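Methyltransferase-like protein (Saccharopolyspora spinosa, PDB 4PNE) catalyses a [4+2] cycloaddition in spinosyn biosynthesis, using a fold like that of SAM-dependent methyltransferases, and binds S-adenosyl-L-homocysteine. Local coordinates at residues A71-A76 with R248-Q253; V149-L154 with D177-E182. All blocks are in the same frame, centred on the assembly; numbering follows the deposited sequence.

Overall arrangement
The two contacts lie on opposite sides of the chain's centre. Their centres are 30 Å apart, and their nearest atoms about 22 Å. S-adenosyl-L-homocysteine sits between the two regions. Contact 2 (149-154 with 177-182) touches it directly: the loop after strand 144-148 binds the adenine. Contact 1 (71-76 with 248-253) stands further off, with the side chain of W73 about 8 Å from the ligand. It joins helix 73-88, early in the chain, to helix 250-260, far along it, so the segments of contact 2 fall between them in sequence. Contact 1 packs two helices beside the pocket; contact 2 is part of the methyltransferase-like core.

Contact 1 (A71-A76 with R248-Q253); sequences ASWQQA and RYFMPQ
W73 and F250 meet edge-to-face where the beginning of helix 73-88 packs against helix 250-260. This joins two helices of the methyltransferase-like fold close to the ligand pocket. The W73 side chain is about 7 Å from those of I60 and H61, which bind S-adenosyl-L-homocysteine. The edge of F250 is turned to the face of W73 in an offset pair. The ring planes stand at 84°, and the centroid of the W73 six-membered ring is 5.9 Å from that of F250. With F250 CG anti to the backbone N (chi1 -180°), the ring swings toward W73, and CE2 comes closest, 3.8 Å from W73 CE3. F250 CD2 also lies 4.0 Å from W73 CB. Q74 CG lies over the centre of one W73 face. F254 adds ring contacts to both W73 and F250.

The polar link runs through Q253. Its extended chain brings OE1 near W73 N, but too far for a direct bond. A water accepts from W73 N at 3.0 Å and donates to Q253 OE1 at 2.7 Å. Q253 NE2 donates to G69 O. Both ends of the amide are thus held, which would fix its flip.

S72 is the N-cap of helix 73-88 and forms a capping box with Q75. Q75 N donates to S72 OG at 3.0 Å. In return, S72 N donates to Q75 OE1 at 3.0 Å, in the carbonyl plane.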
loop_
_atom_site.group_PDB
_atom_site.type_symbol
_atom_site.label_atom_id
_atom_site.label_comp_id
_atom_site.label_asym_id
_atom_site.label_seq_id
_atom_site.Cartn_x
_atom_site.Cartn_y
_atom_site.Cartn_z
ATOM N N ALA A 71 13.860 -14.331 6.507
ATOM C CA ALA A 71 13.888 -12.934 6.962
ATOM C C ALA A 71 12.647 -12.578 7.760
ATOM O O ALA A 71 11.595 -13.150 7.548
ATOM C CB ALA A 71 14.017 -12.005 5.779
ATOM N N SER A 72 12.778 -11.618 8.671
ATOM C CA SER A 72 11.622 -11.056 9.357
ATOM C C SER A 72 10.664 -10.417 8.378
ATOM O O SER A 72 11.107 -9.951 7.299
ATOM C CB SER A 72 12.062 -10.000 10.355
ATOM O OG SER A 72 12.568 -8.848 9.693
ATOM N N TRP A 73 9.381 -10.316 8.730
ATOM C CA TRP A 73 8.454 -9.691 7.816
ATOM C C TRP A 73 8.837 -8.229 7.568
ATOM O O TRP A 73 8.695 -7.750 6.449
ATOM C CB TRP A 73 6.998 -9.790 8.278
ATOM C CG TRP A 73 6.589 -8.978 9.464
ATOM C CD1 TRP A 73 6.536 -9.395 10.743
ATOM C CD2 TRP A 73 6.119 -7.614 9.460
ATOM N NE1 TRP A 73 6.082 -8.370 11.561
ATOM C CE2 TRP A 73 5.830 -7.270 10.789
ATOM C CE3 TRP A 73 5.955 -6.653 8.465
ATOM C CZ2 TRP A 73 5.352 -6.008 11.145
ATOM C CZ3 TRP A 73 5.492 -5.398 8.830
ATOM C CH2 TRP A 73 5.207 -5.089 10.152
ATOM N N GLN A 74 9.374 -7.540 8.569
ATOM C CA GLN A 74 9.803 -6.173 8.357
ATOM C C GLN A 74 10.903 -6.093 7.309
ATOM O O GLN A 74 10.863 -5.246 6.427
ATOM C CB GLN A 74 10.291 -5.566 9.665
ATOM C CG GLN A 74 9.231 -5.444 10.745
ATOM C CD GLN A 74 9.266 -6.561 11.804
ATOM O OE1 GLN A 74 9.496 -7.754 11.528
ATOM N NE2 GLN A 74 9.019 -6.163 13.039
ATOM N N GLN A 75 11.892 -6.973 7.404
ATOM C CA GLN A 75 12.947 -7.018 6.412
ATOM C C GLN A 75 12.404 -7.304 5.020
ATOM O O GLN A 75 12.833 -6.700 4.030
ATOM C CB GLN A 75 13.986 -8.069 6.778
ATOM C CG GLN A 75 14.904 -7.657 7.901
ATOM C CD GLN A 75 15.757 -8.795 8.393
ATOM O OE1 GLN A 75 15.277 -9.921 8.559
ATOM N NE2 GLN A 75 17.033 -8.514 8.640
ATOM N N ALA A 76 11.479 -8.260 4.937
ATOM C CA ALA A 76 10.878 -8.658 3.665
ATOM C C ALA A 76 9.997 -7.543 3.091
ATOM O O ALA A 76 9.959 -7.326 1.871
ATOM C CB ALA A 76 10.066 -9.922 3.835
ATOM N N ARG A 248 4.052 -15.411 0.307
ATOM C CA ARG A 248 3.110 -16.274 1.027
ATOM C C ARG A 248 3.473 -16.439 2.490
ATOM O O ARG A 248 2.657 -16.913 3.288
ATOM C CB ARG A 248 3.034 -17.656 0.365
ATOM C CG ARG A 248 4.326 -18.429 0.413
ATOM C CD ARG A 248 4.157 -19.732 -0.360
ATOM N NE ARG A 248 5.258 -20.666 -0.184
ATOM C CZ ARG A 248 5.525 -21.383 0.908
ATOM N NH1 ARG A 248 4.784 -21.290 2.005
ATOM N NH2 ARG A 248 6.567 -22.205 0.891
ATOM N N TYR A 249 4.715 -16.126 2.823
ATOM C CA TYR A 249 5.161 -16.202 4.205
ATOM C C TYR A 249 4.576 -15.113 5.067
ATOM O O TYR A 249 4.583 -15.230 6.309
ATOM C CB TYR A 249 6.678 -16.156 4.260
ATOM C CG TYR A 249 7.273 -17.247 3.398
ATOM C CD1 TYR A 249 7.719 -16.989 2.105
ATOM C CD2 TYR A 249 7.334 -18.551 3.862
ATOM C CE1 TYR A 249 8.222 -18.000 1.312
ATOM C CE2 TYR A 249 7.835 -19.557 3.081
ATOM C CZ TYR A 249 8.276 -19.283 1.813
ATOM O OH TYR A 249 8.770 -20.327 1.062
ATOM N N PHE A 250 4.032 -14.061 4.454
ATOM C CA PHE A 250 3.637 -12.908 5.255
ATOM C C PHE A 250 2.524 -13.190 6.257
ATOM O O PHE A 250 2.687 -12.896 7.462
ATOM C CB PHE A 250 3.215 -11.701 4.385
ATOM C CG PHE A 250 2.809 -10.510 5.223
ATOM C CD1 PHE A 250 1.477 -10.243 5.441
ATOM C CD2 PHE A 250 3.748 -9.757 5.871
ATOM C CE1 PHE A 250 1.093 -9.207 6.279
ATOM C CE2 PHE A 250 3.365 -8.744 6.714
ATOM C CZ PHE A 250 2.043 -8.477 6.905
ATOM N N MET A 251 1.379 -13.684 5.809
ATOM C CA MET A 251 0.259 -13.819 6.744
ATOM C C MET A 251 0.609 -14.737 7.920
ATOM O O MET A 251 0.330 -14.376 9.064
ATOM C CB MET A 251 -1.010 -14.307 6.063
ATOM C CG MET A 251 -1.664 -13.291 5.150
ATOM S SD MET A 251 -2.137 -11.772 5.942
ATOM C CE MET A 251 -3.374 -12.313 7.125
ATOM N N PRO A 252 1.233 -15.887 7.680
ATOM C CA PRO A 252 1.530 -16.725 8.851
ATOM C C PRO A 252 2.476 -16.019 9.808
ATOM O O PRO A 252 2.271 -16.084 11.037
ATOM C CB PRO A 252 2.191 -17.979 8.244
ATOM C CG PRO A 252 1.850 -17.947 6.819
ATOM C CD PRO A 252 1.586 -16.545 6.413
ATOM N N GLN A 253 3.483 -15.325 9.285
ATOM C CA GLN A 253 4.494 -14.738 10.148
ATOM C C GLN A 253 3.924 -13.527 10.864
ATOM O O GLN A 253 4.135 -13.368 12.082
ATOM C CB GLN A 253 5.766 -14.361 9.382
ATOM C CG GLN A 253 6.520 -15.588 8.875
ATOM C CD GLN A 253 7.971 -15.337 8.471
ATOM O OE1 GLN A 253 8.561 -14.297 8.767
ATOM N NE2 GLN A 253 8.553 -16.317 7.781
HETATM O O HOH W 1 8.634 -12.486 10.702
#

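Contact 2 (V149-L154 with D177-E182); sequences VDAMSL and DRAIRE. With SAH (S-adenosyl-L-homocysteine), chain C.
E182 sets its CG against M152 O, at 3.7 Å, and its carboxylate against L154 N. E182 and M152 give up the most surface to this contact. L154 N donates to E182 OE2 at 2.8 Å, with an N-H...O angle of 158°, and the oxygen uses its anti lone pair. The E182 chain bends at chi2 (-67°), which folds the carboxylate back to this amide. The L154 side chain runs antiparallel to that of E182, its CD1 3.9 Å from E182 CB. The other carboxylate oxygen, OE1, forms a salt bridge with R185.

M152 lies over helix 176-186. Its CG is 4.0 Å from A179 CB, while its CB is 3.8 Å from R178 CD. The chain then bends at chi3, and CE leads away from the helix toward the ligand, near SAH N6. R178 lays its methylenes along M152, with CG close to M152 O; R178 NH2 forms a salt bridge with E175 OE1. A151 also meets A179 through their CB atoms.

On the ligand side, D150 OD1 accepts from SAH N6 at 3.1 Å. It also accepts from M152 N, from above the carboxylate plane, closing an Asx turn. D150 OD2 is hydrogen-bonded to S36 OG. A151 N donates to SAH N1 at 2.9 Å. The adenine is thus read through its N6 and N1 edge by an acidic side chain and the next backbone amide. This is the adenine site of the Rossmann-like SAM-dependent methyltransferase fold, in the loop after strand 144-148.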
loop_
_atom_site.group_PDB
_atom_site.type_symbol
_atom_site.label_atom_id
_atom_site.label_comp_id
_atom_site.label_asym_id
_atom_site.label_seq_id
_atom_site.Cartn_x
_atom_site.Cartn_y
_atom_site.Cartn_z
ATOM N N VAL A 149 -5.082 13.654 2.385
ATOM C CA VAL A 149 -5.620 13.871 1.057
ATOM C C VAL A 149 -6.290 12.582 0.601
ATOM O O VAL A 149 -5.735 11.493 0.769
ATOM C CB VAL A 149 -4.506 14.278 0.058
ATOM C CG1 VAL A 149 -5.001 14.272 -1.387
ATOM C CG2 VAL A 149 -3.936 15.626 0.409
ATOM N N ASP A 150 -7.484 12.718 0.031
ATOM C CA ASP A 150 -8.233 11.620 -0.564
ATOM C C ASP A 150 -7.817 11.415 -2.022
ATOM O O ASP A 150 -7.982 12.299 -2.842
ATOM C CB ASP A 150 -9.735 11.932 -0.483
ATOM C CG ASP A 150 -10.619 10.751 -0.876
ATOM O OD1 ASP A 150 -10.179 9.822 -1.586
ATOM O OD2 ASP A 150 -11.796 10.784 -0.468
ATOM N N ALA A 151 -7.318 10.237 -2.354
ATOM C CA ALA A 151 -6.811 9.959 -3.684
ATOM C C ALA A 151 -7.902 10.000 -4.736
ATOM O O ALA A 151 -7.596 10.117 -5.910
ATOM C CB ALA A 151 -6.097 8.591 -3.699
ATOM N N MET A 152 -9.164 9.919 -4.326
ATOM C CA MET A 152 -10.253 9.981 -5.295
ATOM C C MET A 152 -10.509 11.424 -5.720
ATOM O O MET A 152 -11.288 11.669 -6.661
ATOM C CB MET A 152 -11.511 9.332 -4.730
ATOM C CG MET A 152 -11.365 7.816 -4.690
ATOM S SD MET A 152 -12.722 6.921 -3.946
ATOM C CE MET A 152 -12.389 7.235 -2.214
ATOM N N SER A 153 -9.839 12.368 -5.048
ATOM C CA SER A 153 -9.914 13.781 -5.422
ATOM C C SER A 153 -8.638 14.534 -5.076
ATOM O O SER A 153 -8.540 15.173 -4.041
ATOM C CB SER A 153 -11.091 14.451 -4.732
ATOM O OG SER A 153 -11.215 15.768 -5.232
ATOM N N LEU A 154 -7.688 14.526 -5.992
ATOM C CA LEU A 154 -6.371 15.057 -5.716
ATOM C C LEU A 154 -6.339 16.555 -5.948
ATOM O O LEU A 154 -6.858 17.019 -6.964
ATOM C CB LEU A 154 -5.339 14.373 -6.607
ATOM C CG LEU A 154 -5.153 12.875 -6.381
ATOM C CD1 LEU A 154 -4.154 12.358 -7.431
ATOM C CD2 LEU A 154 -4.666 12.575 -4.992
ATOM N N ASP A 177 -11.529 3.098 -9.373
ATOM C CA ASP A 177 -11.354 3.550 -10.745
ATOM C C ASP A 177 -11.203 5.047 -10.777
ATOM O O ASP A 177 -10.524 5.573 -11.630
ATOM C CB ASP A 177 -12.527 3.110 -11.618
ATOM C CG ASP A 177 -12.612 1.603 -11.753
ATOM O OD1 ASP A 177 -11.757 1.007 -12.457
ATOM O OD2 ASP A 177 -13.539 1.005 -11.156
ATOM N N ARG A 178 -11.890 5.719 -9.866
ATOM C CA ARG A 178 -11.826 7.161 -9.736
ATOM C C ARG A 178 -10.440 7.592 -9.299
ATOM O O ARG A 178 -9.879 8.518 -9.845
ATOM C CB ARG A 178 -12.846 7.649 -8.722
ATOM C CG ARG A 178 -12.892 9.136 -8.551
ATOM C CD ARG A 178 -13.990 9.527 -7.579
ATOM N NE ARG A 178 -15.302 9.076 -8.029
ATOM C CZ ARG A 178 -16.068 9.744 -8.884
ATOM N NH1 ARG A 178 -15.654 10.900 -9.398
ATOM N NH2 ARG A 178 -17.249 9.251 -9.233
ATOM N N ALA A 179 -9.883 6.901 -8.312
ATOM C CA ALA A 179 -8.517 7.193 -7.885
ATOM C C ALA A 179 -7.506 6.919 -9.010
ATOM O O ALA A 179 -6.526 7.652 -9.207
ATOM C CB ALA A 179 -8.172 6.383 -6.674
ATOM N N ILE A 180 -7.711 5.836 -9.742
ATOM C CA ILE A 180 -6.803 5.516 -10.826
ATOM C C ILE A 180 -6.798 6.631 -11.896
ATOM O O ILE A 180 -5.736 7.034 -12.378
ATOM C CB ILE A 180 -7.178 4.168 -11.450
ATOM C CG1 ILE A 180 -6.785 3.022 -10.497
ATOM C CG2 ILE A 180 -6.487 3.996 -12.802
ATOM C CD1 ILE A 180 -7.359 1.714 -10.900
ATOM N N ARG A 181 -7.973 7.136 -12.262
ATOM C CA ARG A 181 -8.047 8.239 -13.207
ATOM C C ARG A 181 -7.376 9.511 -12.646
ATOM O O ARG A 181 -6.770 10.264 -13.401
ATOM C CB ARG A 181 -9.498 8.522 -13.592
ATOM C CG ARG A 181 -10.097 7.390 -14.383
ATOM C CD ARG A 181 -11.421 7.754 -15.031
ATOM N NE ARG A 181 -12.435 8.088 -14.040
ATOM C CZ ARG A 181 -13.255 7.216 -13.451
ATOM N NH1 ARG A 181 -13.189 5.919 -13.720
ATOM N NH2 ARG A 181 -14.136 7.651 -12.559
ATOM N N GLU A 182 -7.459 9.741 -11.344
ATOM C CA GLU A 182 -6.813 10.910 -10.760
ATOM C C GLU A 182 -5.295 10.788 -10.812
ATOM O O GLU A 182 -4.572 11.758 -11.101
ATOM C CB GLU A 182 -7.270 11.083 -9.317
ATOM C CG GLU A 182 -8.579 11.821 -9.190
ATOM C CD GLU A 182 -8.454 13.277 -9.627
ATOM O OE1 GLU A 182 -8.644 13.587 -10.837
ATOM O OE2 GLU A 182 -8.124 14.110 -8.751
HETATM N N SAH C . 1.612 2.302 1.140
HETATM C CA SAH C . 1.754 2.152 2.592
HETATM C CB SAH C . 0.442 1.891 3.327
HETATM C CG SAH C . -0.515 0.872 2.760
HETATM S SD SAH C . -1.894 0.599 3.881
HETATM C C SAH C . 2.740 1.055 2.883
HETATM O O SAH C . 3.226 0.964 3.996
HETATM O OXT SAH C . 3.113 0.316 1.968
HETATM C "C5'" SAH C . -3.154 1.483 2.925
HETATM C "C4'" SAH C . -2.987 2.996 2.938
HETATM O "O4'" SAH C . -3.870 3.579 1.988
HETATM C "C3'" SAH C . -3.327 3.651 4.265
HETATM O "O3'" SAH C . -2.284 4.573 4.521
HETATM C "C2'" SAH C . -4.660 4.334 4.005
HETATM O "O2'" SAH C . -4.975 5.465 4.816
HETATM C "C1'" SAH C . -4.509 4.705 2.530
HETATM N N9 SAH C . -5.801 4.997 1.882
HETATM C C8 SAH C . -6.963 4.296 1.876
HETATM N N7 SAH C . -7.903 4.977 1.182
HETATM C C5 SAH C . -7.342 6.126 0.758
HETATM C C6 SAH C . -7.825 7.197 0.036
HETATM N N6 SAH C . -9.071 7.227 -0.414
HETATM N N1 SAH C . -6.997 8.221 -0.258
HETATM C C2 SAH C . -5.687 8.227 0.173
HETATM N N3 SAH C . -5.211 7.195 0.930
HETATM C C4 SAH C . -6.026 6.148 1.188
#